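Local coordinates for cryptic loci regulator 2 (Schizosaccharomyces pombe 972h-, PDB 5IKJ), which acts upstream of histone deacetylases in transcriptional silencing of heterochromatin and is required for nucleosome positioning and gene silencing by the SHREC repressor complex, at residues 238-248 with 259-267; 328-336 with 511-522. All blocks are in the same frame, centred on the assembly; numbering follows the deposited sequence.

Contact 1: residues 238-248 with 259-267; sequences WPSSYRLGEVV and AIIVARNLI
Arg-264 reaches from its strand to the backbone carbonyl of Tyr-242, NH1 to O 2.8 Å, with the oxygen close to the guanidinium plane but the bond bent to 132°. Its CG sits between the backbone N and the carbonyl carbon (chi1 74°), and from there the extended chain runs across to 238-248. Leu-244 lies over one face of the guanidinium through CG, while its CD2 rests 3.6 Å from Ala-263 CA. Further along, Leu-266 sets CD2 over the five-membered ring of Trp-238 as a CH-pi contact, 3.7 Å from the centroid and 9° off the normal. Backbone bonds hold the other end: Gly-245 N to Ile-261 O (2.9 Å), Ile-261 N to Glu-246 O (2.9 Å), then a reciprocal pair between Val-248 and Ala-259. This is the open end of the antiparallel hairpin 247-252/255-266, entered through a type II turn from Arg-243 to Glu-246, in which the backbone angles of Gly-245 call for glycine. Ile-261 packs under the turn, its CB 3.4 Å from Arg-243 O. Glu-246 OE2 accepts from Arg-243 N at 2.9 Å, met from above the carboxylate plane; Arg-494 also pairs with OE2, and Lys-388 N donates to OE1. Outside the segments, Asp-234 forms a salt bridge with Arg-264 NH2, Asp-393 does so with Arg-243, and Thr-74 takes the indole NE1 of Trp-238.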
loop_
_atom_site.group_PDB
_atom_site.type_symbol
_atom_site.label_atom_id
_atom_site.label_comp_id
_atom_site.label_asym_id
_atom_site.label_seq_id
_atom_site.Cartn_x
_atom_site.Cartn_y
_atom_site.Cartn_z
ATOM N N TRP A 238 4.301 8.828 4.748
ATOM C CA TRP A 238 3.924 10.216 4.476
ATOM C C TRP A 238 2.465 10.426 4.860
ATOM O O TRP A 238 1.624 10.759 4.019
ATOM C CB TRP A 238 4.163 10.554 3.005
ATOM C CG TRP A 238 5.418 9.952 2.446
ATOM C CD1 TRP A 238 5.510 8.873 1.617
ATOM C CD2 TRP A 238 6.762 10.392 2.680
ATOM N NE1 TRP A 238 6.826 8.614 1.318
ATOM C CE2 TRP A 238 7.615 9.533 1.959
ATOM C CE3 TRP A 238 7.326 11.428 3.430
ATOM C CZ2 TRP A 238 9.000 9.677 1.964
ATOM C CZ3 TRP A 238 8.703 11.571 3.433
ATOM C CH2 TRP A 238 9.524 10.701 2.706
ATOM N N PRO A 239 2.132 10.243 6.141
ATOM C CA PRO A 239 0.713 10.215 6.530
ATOM C C PRO A 239 0.035 11.573 6.536
ATOM O O PRO A 239 -1.175 11.640 6.286
ATOM C CB PRO A 239 0.755 9.602 7.936
ATOM C CG PRO A 239 2.110 9.955 8.455
ATOM C CD PRO A 239 3.020 9.902 7.266
ATOM N N SER A 240 0.754 12.657 6.826
ATOM C CA SER A 240 0.135 13.979 6.909
ATOM C C SER A 240 0.012 14.517 5.489
ATOM O O SER A 240 0.869 15.256 5.001
ATOM C CB SER A 240 0.951 14.907 7.801
ATOM O OG SER A 240 0.156 15.981 8.278
ATOM N N SER A 241 -1.074 14.144 4.819
ATOM C CA SER A 241 -1.193 14.370 3.385
ATOM C C SER A 241 -2.625 14.084 2.957
ATOM O O SER A 241 -3.423 13.524 3.712
ATOM C CB SER A 241 -0.213 13.484 2.612
ATOM O OG SER A 241 -0.440 12.115 2.905
ATOM N N TYR A 242 -2.937 14.483 1.728
ATOM C CA TYR A 242 -4.192 14.122 1.090
ATOM C C TYR A 242 -4.003 12.848 0.275
ATOM O O TYR A 242 -2.898 12.516 -0.160
ATOM C CB TYR A 242 -4.694 15.265 0.209
ATOM C CG TYR A 242 -5.110 16.473 1.012
ATOM C CD1 TYR A 242 -6.407 16.596 1.492
ATOM C CD2 TYR A 242 -4.204 17.483 1.310
ATOM C CE1 TYR A 242 -6.792 17.694 2.237
ATOM C CE2 TYR A 242 -4.582 18.586 2.054
ATOM C CZ TYR A 242 -5.875 18.686 2.514
ATOM O OH TYR A 242 -6.251 19.780 3.256
ATOM N N ARG A 243 -5.104 12.127 0.077
ATOM C CA ARG A 243 -5.045 10.749 -0.383
ATOM C C ARG A 243 -5.711 10.596 -1.744
ATOM O O ARG A 243 -6.657 11.312 -2.083
ATOM C CB ARG A 243 -5.691 9.813 0.647
ATOM C CG ARG A 243 -4.928 9.806 1.962
ATOM C CD ARG A 243 -5.648 9.070 3.075
ATOM N NE ARG A 243 -4.779 8.916 4.239
ATOM C CZ ARG A 243 -5.189 8.532 5.445
ATOM N NH1 ARG A 243 -6.469 8.264 5.668
ATOM N NH2 ARG A 243 -4.312 8.423 6.435
ATOM N N LEU A 244 -5.190 9.647 -2.517
ATOM C CA LEU A 244 -5.647 9.428 -3.881
ATOM C C LEU A 244 -7.127 9.077 -3.901
ATOM O O LEU A 244 -7.561 8.129 -3.237
ATOM C CB LEU A 244 -4.821 8.312 -4.520
ATOM C CG LEU A 244 -3.327 8.615 -4.661
ATOM C CD1 LEU A 244 -2.552 7.372 -5.074
ATOM C CD2 LEU A 244 -3.103 9.738 -5.661
ATOM N N GLY A 245 -7.901 9.845 -4.663
ATOM C CA GLY A 245 -9.325 9.628 -4.780
ATOM C C GLY A 245 -10.181 10.454 -3.847
ATOM O O GLY A 245 -11.413 10.382 -3.939
ATOM N N GLU A 246 -9.581 11.237 -2.955
ATOM C CA GLU A 246 -10.355 12.038 -2.020
ATOM C C GLU A 246 -10.914 13.280 -2.700
ATOM O O GLU A 246 -10.317 13.831 -3.629
ATOM C CB GLU A 246 -9.501 12.459 -0.824
ATOM C CG GLU A 246 -9.040 11.315 0.056
ATOM C CD GLU A 246 -8.517 11.793 1.397
ATOM O OE1 GLU A 246 -8.961 11.258 2.434
ATOM O OE2 GLU A 246 -7.667 12.709 1.414
ATOM N N VAL A 247 -12.074 13.716 -2.221
ATOM C CA VAL A 247 -12.704 14.956 -2.659
ATOM C C VAL A 247 -12.313 16.052 -1.679
ATOM O O VAL A 247 -12.516 15.911 -0.466
ATOM C CB VAL A 247 -14.231 14.797 -2.744
ATOM C CG1 VAL A 247 -14.911 16.142 -2.966
ATOM C CG2 VAL A 247 -14.596 13.827 -3.861
ATOM N N VAL A 248 -11.750 17.143 -2.198
ATOM C CA VAL A 248 -11.156 18.189 -1.382
ATOM C C VAL A 248 -11.632 19.546 -1.890
ATOM O O VAL A 248 -12.333 19.648 -2.896
ATOM C CB VAL A 248 -9.614 18.120 -1.385
ATOM C CG1 VAL A 248 -9.138 16.725 -0.991
ATOM C CG2 VAL A 248 -9.054 18.508 -2.753
ATOM N N ALA A 259 -12.549 19.588 -6.049
ATOM C CA ALA A 259 -11.589 18.806 -6.812
ATOM C C ALA A 259 -11.480 17.411 -6.219
ATOM O O ALA A 259 -11.931 17.147 -5.101
ATOM C CB ALA A 259 -10.216 19.485 -6.835
ATOM N N ILE A 260 -10.872 16.514 -6.993
ATOM C CA ILE A 260 -10.568 15.161 -6.548
ATOM C C ILE A 260 -9.090 14.908 -6.798
ATOM O O ILE A 260 -8.570 15.235 -7.871
ATOM C CB ILE A 260 -11.430 14.104 -7.266
ATOM C CG1 ILE A 260 -11.130 12.710 -6.705
ATOM C CG2 ILE A 260 -11.185 14.131 -8.771
ATOM C CD1 ILE A 260 -12.255 11.721 -6.908
ATOM N N ILE A 261 -8.410 14.340 -5.806
ATOM C CA ILE A 261 -7.009 13.980 -5.976
ATOM C C ILE A 261 -6.927 12.827 -6.973
ATOM O O ILE A 261 -7.481 11.751 -6.742
ATOM C CB ILE A 261 -6.370 13.598 -4.634
ATOM C CG1 ILE A 261 -6.614 14.679 -3.574
ATOM C CG2 ILE A 261 -4.867 13.343 -4.805
ATOM C CD1 ILE A 261 -5.881 15.994 -3.814
ATOM N N VAL A 262 -6.258 13.064 -8.100
ATOM C CA VAL A 262 -6.027 12.031 -9.105
ATOM C C VAL A 262 -4.643 11.398 -8.981
ATOM O O VAL A 262 -4.483 10.209 -9.250
ATOM C CB VAL A 262 -6.234 12.624 -10.512
ATOM C CG1 VAL A 262 -6.022 11.550 -11.573
ATOM C CG2 VAL A 262 -7.614 13.247 -10.628
ATOM N N ALA A 263 -3.628 12.167 -8.605
ATOM C CA ALA A 263 -2.252 11.690 -8.584
ATOM C C ALA A 263 -1.485 12.557 -7.601
ATOM O O ALA A 263 -1.972 13.591 -7.141
ATOM C CB ALA A 263 -1.617 11.737 -9.982
ATOM N N ARG A 264 -0.278 12.115 -7.278
ATOM C CA ARG A 264 0.582 12.829 -6.349
ATOM C C ARG A 264 1.969 12.226 -6.476
ATOM O O ARG A 264 2.113 11.064 -6.864
ATOM C CB ARG A 264 0.077 12.723 -4.902
ATOM C CG ARG A 264 0.314 11.357 -4.287
ATOM C CD ARG A 264 -0.532 11.119 -3.055
ATOM N NE ARG A 264 -0.274 9.796 -2.495
ATOM C CZ ARG A 264 -0.849 9.319 -1.395
ATOM N NH1 ARG A 264 -1.721 10.055 -0.722
ATOM N NH2 ARG A 264 -0.549 8.103 -0.968
ATOM N N ASN A 265 2.987 13.023 -6.167
ATOM C CA ASN A 265 4.361 12.562 -6.281
ATOM C C ASN A 265 5.190 13.212 -5.188
ATOM O O ASN A 265 4.905 14.331 -4.754
ATOM C CB ASN A 265 4.952 12.886 -7.658
ATOM C CG ASN A 265 4.975 14.375 -7.943
ATOM O OD1 ASN A 265 4.010 14.933 -8.464
ATOM N ND2 ASN A 265 6.078 15.026 -7.594
ATOM N N LEU A 266 6.216 12.494 -4.743
ATOM C CA LEU A 266 7.135 13.037 -3.758
ATOM C C LEU A 266 8.052 14.066 -4.408
ATOM O O LEU A 266 8.450 13.925 -5.568
ATOM C CB LEU A 266 7.958 11.912 -3.131
ATOM C CG LEU A 266 7.183 10.949 -2.229
ATOM C CD1 LEU A 266 8.009 9.708 -1.924
ATOM C CD2 LEU A 266 6.764 11.638 -0.939
ATOM N N ILE A 267 8.386 15.105 -3.653
ATOM C CA ILE A 267 9.232 16.184 -4.149
ATOM C C ILE A 267 10.685 15.807 -3.904
ATOM O O ILE A 267 11.072 15.491 -2.773
ATOM C CB ILE A 267 8.887 17.521 -3.469
ATOM C CG1 ILE A 267 7.369 17.723 -3.385
ATOM C CG2 ILE A 267 9.512 18.672 -4.249
ATOM C CD1 ILE A 267 6.951 18.879 -2.497
#

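Contact 2: residues 328-336 with 511-522; sequences HSICQTWNL and VKERTSSRLSAV
Val-511 lays CG1 against Trp-334, 3.5 Å from CD1, at the start of a short parallel pairing. Lys-512 N and Glu-513 N both donate to Gln-332 O (3.0 Å for Lys-512), a two-pronged grip on one carbonyl. Trp-334 N then bonds to Glu-513 O, and Thr-515 N to Trp-334 O, so strand 513-514 runs alongside strand 333-340. Arg-514 spreads its aliphatic stem over one face of the indole: CG lies 3.5 Å from the six-membered centroid, 12° off the normal, whereas the guanidinium stands almost perpendicular to the ring and bonds to the backbone of another protein's chain. A chi1 of 61°, tucking CG of Trp-334 between its own N and C, turns the indole toward 511-514. With an alanine here, the Arg-514 stem and Val-511 CG1 would probably lose the indole surface they pack on, leaving the stem less fixed. On the face that carries Thr-333, Thr-515 CG2 comes within 3.7 Å of Thr-333 CG2. Arg-518, at the start of helix 518-522, bends back so that Ile-330 CG2 covers one guanidinium face, 3.6 Å from NH1; NE bonds to Gly-245 O and NH1 to Gly-385 O. A water also accepts from NH1 and donates to Thr-333 OG1 and, at 2.6 Å, to Asn-335 OD1. Ala-521 CB closes on Thr-333 OG1 at 3.4 Å, and Val-522 flanks Ile-330 CD1. The buried Thr-333 hydroxyl is satisfied on both counts, donating to Ile-330 O and accepting from the water, which ties strand and helix together without a direct side-chain bond.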
loop_
_atom_site.group_PDB
_atom_site.type_symbol
_atom_site.label_atom_id
_atom_site.label_comp_id
_atom_site.label_asym_id
_atom_site.label_seq_id
_atom_site.Cartn_x
_atom_site.Cartn_y
_atom_site.Cartn_z
ATOM N N HIS A 328 -21.116 16.769 -4.442
ATOM C CA HIS A 328 -22.135 16.356 -3.483
ATOM C C HIS A 328 -22.496 14.888 -3.665
ATOM O O HIS A 328 -22.706 14.164 -2.685
ATOM C CB HIS A 328 -23.378 17.234 -3.631
ATOM C CG HIS A 328 -24.532 16.798 -2.780
ATOM N ND1 HIS A 328 -24.641 17.126 -1.447
ATOM C CD2 HIS A 328 -25.628 16.059 -3.076
ATOM C CE1 HIS A 328 -25.755 16.611 -0.958
ATOM N NE2 HIS A 328 -26.372 15.958 -1.925
ATOM N N SER A 329 -22.568 14.428 -4.917
ATOM C CA SER A 329 -22.966 13.049 -5.181
ATOM C C SER A 329 -21.888 12.065 -4.742
ATOM O O SER A 329 -22.198 11.002 -4.194
ATOM C CB SER A 329 -23.277 12.876 -6.667
ATOM O OG SER A 329 -23.818 11.594 -6.931
ATOM N N ILE A 330 -20.618 12.402 -4.973
ATOM C CA ILE A 330 -19.531 11.495 -4.621
ATOM C C ILE A 330 -19.392 11.391 -3.108
ATOM O O ILE A 330 -19.151 10.306 -2.567
ATOM C CB ILE A 330 -18.217 11.961 -5.275
ATOM C CG1 ILE A 330 -18.364 11.995 -6.799
ATOM C CG2 ILE A 330 -17.068 11.040 -4.882
ATOM C CD1 ILE A 330 -17.246 12.734 -7.505
ATOM N N CYS A 331 -19.541 12.510 -2.403
ATOM C CA CYS A 331 -19.327 12.551 -0.963
ATOM C C CYS A 331 -20.496 11.979 -0.170
ATOM O O CYS A 331 -20.521 12.120 1.057
ATOM C CB CYS A 331 -19.045 13.988 -0.524
ATOM S SG CYS A 331 -17.511 14.642 -1.222
ATOM N N GLN A 332 -21.456 11.343 -0.840
ATOM C CA GLN A 332 -22.486 10.560 -0.179
ATOM C C GLN A 332 -22.252 9.065 -0.319
ATOM O O GLN A 332 -23.027 8.275 0.231
ATOM C CB GLN A 332 -23.870 10.913 -0.737
ATOM C CG GLN A 332 -24.354 12.300 -0.363
ATOM C CD GLN A 332 -25.861 12.432 -0.465
ATOM O OE1 GLN A 332 -26.492 11.818 -1.325
ATOM N NE2 GLN A 332 -26.446 13.224 0.424
ATOM N N THR A 333 -21.209 8.656 -1.034
ATOM C CA THR A 333 -20.961 7.250 -1.305
ATOM C C THR A 333 -19.909 6.689 -0.355
ATOM O O THR A 333 -19.273 7.410 0.418
ATOM C CB THR A 333 -20.507 7.044 -2.754
ATOM O OG1 THR A 333 -19.239 7.680 -2.955
ATOM C CG2 THR A 333 -21.523 7.612 -3.729
ATOM N N TRP A 334 -19.738 5.370 -0.423
ATOM C CA TRP A 334 -18.648 4.686 0.259
ATOM C C TRP A 334 -18.428 3.349 -0.428
ATOM O O TRP A 334 -19.361 2.763 -0.982
ATOM C CB TRP A 334 -18.937 4.484 1.752
ATOM C CG TRP A 334 -20.148 3.641 2.040
ATOM C CD1 TRP A 334 -21.437 4.073 2.163
ATOM C CD2 TRP A 334 -20.177 2.224 2.255
ATOM N NE1 TRP A 334 -22.267 3.012 2.437
ATOM C CE2 TRP A 334 -21.519 1.867 2.498
ATOM C CE3 TRP A 334 -19.201 1.223 2.263
ATOM C CZ2 TRP A 334 -21.908 0.551 2.747
ATOM C CZ3 TRP A 334 -19.590 -0.083 2.509
ATOM C CH2 TRP A 334 -20.932 -0.406 2.747
ATOM N N ASN A 335 -17.183 2.875 -0.399
ATOM C CA ASN A 335 -16.857 1.598 -1.022
ATOM C C ASN A 335 -15.650 0.975 -0.338
ATOM O O ASN A 335 -14.632 1.644 -0.136
ATOM C CB ASN A 335 -16.588 1.771 -2.524
ATOM C CG ASN A 335 -15.473 2.757 -2.814
ATOM O OD1 ASN A 335 -15.617 3.957 -2.584
ATOM N ND2 ASN A 335 -14.362 2.258 -3.345
ATOM N N LEU A 336 -15.776 -0.302 0.020
ATOM C CA LEU A 336 -14.645 -1.067 0.515
ATOM C C LEU A 336 -13.703 -1.409 -0.634
ATOM O O LEU A 336 -14.110 -1.491 -1.796
ATOM C CB LEU A 336 -15.123 -2.356 1.188
ATOM C CG LEU A 336 -15.818 -2.265 2.547
ATOM C CD1 LEU A 336 -16.715 -3.475 2.746
ATOM C CD2 LEU A 336 -14.795 -2.176 3.668
ATOM N N VAL A 511 -23.460 9.971 4.445
ATOM C CA VAL A 511 -22.887 8.857 3.699
ATOM C C VAL A 511 -23.872 7.697 3.797
ATOM O O VAL A 511 -23.994 7.063 4.848
ATOM C CB VAL A 511 -21.504 8.473 4.240
ATOM C CG1 VAL A 511 -20.921 7.303 3.458
ATOM C CG2 VAL A 511 -20.562 9.673 4.183
ATOM N N LYS A 512 -24.579 7.419 2.699
ATOM C CA LYS A 512 -25.672 6.458 2.732
ATOM C C LYS A 512 -25.778 5.579 1.493
ATOM O O LYS A 512 -26.712 4.775 1.416
ATOM C CB LYS A 512 -27.007 7.196 2.936
ATOM C CG LYS A 512 -27.381 8.141 1.802
ATOM C CD LYS A 512 -28.280 9.266 2.300
ATOM C CE LYS A 512 -29.117 9.866 1.183
ATOM N NZ LYS A 512 -30.130 10.821 1.712
ATOM N N GLU A 513 -24.864 5.691 0.533
ATOM C CA GLU A 513 -24.934 4.935 -0.712
ATOM C C GLU A 513 -23.640 4.153 -0.885
ATOM O O GLU A 513 -22.555 4.741 -0.892
ATOM C CB GLU A 513 -25.163 5.867 -1.904
ATOM C CG GLU A 513 -25.334 5.150 -3.234
ATOM C CD GLU A 513 -25.453 6.108 -4.404
ATOM O OE1 GLU A 513 -25.613 7.325 -4.166
ATOM O OE2 GLU A 513 -25.382 5.645 -5.562
ATOM N N ARG A 514 -23.750 2.835 -1.023
ATOM C CA ARG A 514 -22.583 2.012 -1.302
ATOM C C ARG A 514 -22.361 1.924 -2.805
ATOM O O ARG A 514 -23.316 1.829 -3.582
ATOM C CB ARG A 514 -22.732 0.604 -0.725
ATOM C CG ARG A 514 -21.425 -0.186 -0.760
ATOM C CD ARG A 514 -21.619 -1.674 -0.527
ATOM N NE ARG A 514 -22.475 -2.288 -1.541
ATOM C CZ ARG A 514 -23.605 -2.949 -1.299
ATOM N NH1 ARG A 514 -24.052 -3.116 -0.063
ATOM N NH2 ARG A 514 -24.293 -3.461 -2.310
ATOM N N THR A 515 -21.095 1.959 -3.205
ATOM C CA THR A 515 -20.709 1.775 -4.594
ATOM C C THR A 515 -19.642 0.691 -4.671
ATOM O O THR A 515 -19.009 0.339 -3.673
ATOM C CB THR A 515 -20.188 3.079 -5.218
ATOM O OG1 THR A 515 -18.962 3.464 -4.583
ATOM C CG2 THR A 515 -21.215 4.192 -5.052
ATOM N N SER A 516 -19.453 0.161 -5.877
ATOM C CA SER A 516 -18.481 -0.899 -6.102
ATOM C C SER A 516 -17.067 -0.373 -6.291
ATOM O O SER A 516 -16.126 -1.173 -6.333
ATOM C CB SER A 516 -18.876 -1.711 -7.336
ATOM O OG SER A 516 -18.893 -0.887 -8.490
ATOM N N SER A 517 -16.896 0.940 -6.396
ATOM C CA SER A 517 -15.635 1.515 -6.836
ATOM C C SER A 517 -15.702 3.022 -6.656
ATOM O O SER A 517 -16.789 3.604 -6.636
ATOM C CB SER A 517 -15.365 1.165 -8.304
ATOM O OG SER A 517 -14.125 1.686 -8.739
ATOM N N ARG A 518 -14.530 3.647 -6.522
ATOM C CA ARG A 518 -14.480 5.105 -6.511
ATOM C C ARG A 518 -14.852 5.669 -7.875
ATOM O O ARG A 518 -15.605 6.644 -7.965
ATOM C CB ARG A 518 -13.088 5.584 -6.094
ATOM C CG ARG A 518 -12.999 7.075 -5.778
ATOM C CD ARG A 518 -14.052 7.490 -4.764
ATOM N NE ARG A 518 -13.657 8.662 -3.988
ATOM C CZ ARG A 518 -14.385 9.186 -3.006
ATOM N NH1 ARG A 518 -15.550 8.646 -2.675
ATOM N NH2 ARG A 518 -13.948 10.251 -2.350
ATOM N N LEU A 519 -14.336 5.064 -8.947
ATOM C CA LEU A 519 -14.678 5.515 -10.292
ATOM C C LEU A 519 -16.178 5.427 -10.538
ATOM O O LEU A 519 -16.756 6.287 -11.213
ATOM C CB LEU A 519 -13.916 4.685 -11.327
ATOM C CG LEU A 519 -14.062 5.109 -12.791
ATOM C CD1 LEU A 519 -13.611 6.548 -12.995
ATOM C CD2 LEU A 519 -13.266 4.177 -13.688
ATOM N N SER A 520 -16.829 4.392 -9.999
ATOM C CA SER A 520 -18.270 4.251 -10.177
ATOM C C SER A 520 -19.024 5.403 -9.525
ATOM O O SER A 520 -20.027 5.884 -10.066
ATOM C CB SER A 520 -18.739 2.911 -9.610
ATOM O OG SER A 520 -20.146 2.894 -9.448
ATOM N N ALA A 521 -18.557 5.859 -8.361
ATOM C CA ALA A 521 -19.191 6.994 -7.699
ATOM C C ALA A 521 -18.819 8.316 -8.358
ATOM O O ALA A 521 -19.646 9.232 -8.408
ATOM C CB ALA A 521 -18.806 7.022 -6.219
ATOM N N VAL A 522 -17.589 8.433 -8.860
ATOM C CA VAL A 522 -17.179 9.648 -9.555
ATOM C C VAL A 522 -17.908 9.774 -10.887
ATOM O O VAL A 522 -18.394 10.854 -11.244
ATOM C CB VAL A 522 -15.650 9.657 -9.742
ATOM C CG1 VAL A 522 -15.217 10.808 -10.640
ATOM C CG2 VAL A 522 -14.949 9.748 -8.394
HETATM O O HOH W 1 -16.860 6.100 -3.278
HETATM O O HOH W 2 -14.399 -0.597 -4.098
#

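In the fold
Contact 1 and contact 2 have centres 18 Å apart and belong to different sheets: the strands of contact 1 (247-248 and 259-266) lie in the five-stranded antiparallel sheet, the parallel pair of 328-336 with 511-522 in the larger mixed one. They meet directly. Arg-518 NE of contact 2 probably donates to Gly-245 O of contact 1 at 2.8 Å, so that one arginine links the turn to the helix. Beside it, along the same interface, Val-247 CG1 packs on Cys-331 SG (3.5 Å) and Ile-260 CD1 on Val-522 CG2 (3.7 Å), forming an apolar seam. Neither contact includes a zinc ligand; the metal is held by His-189, Cys-204, Cys-206 and Cys-209.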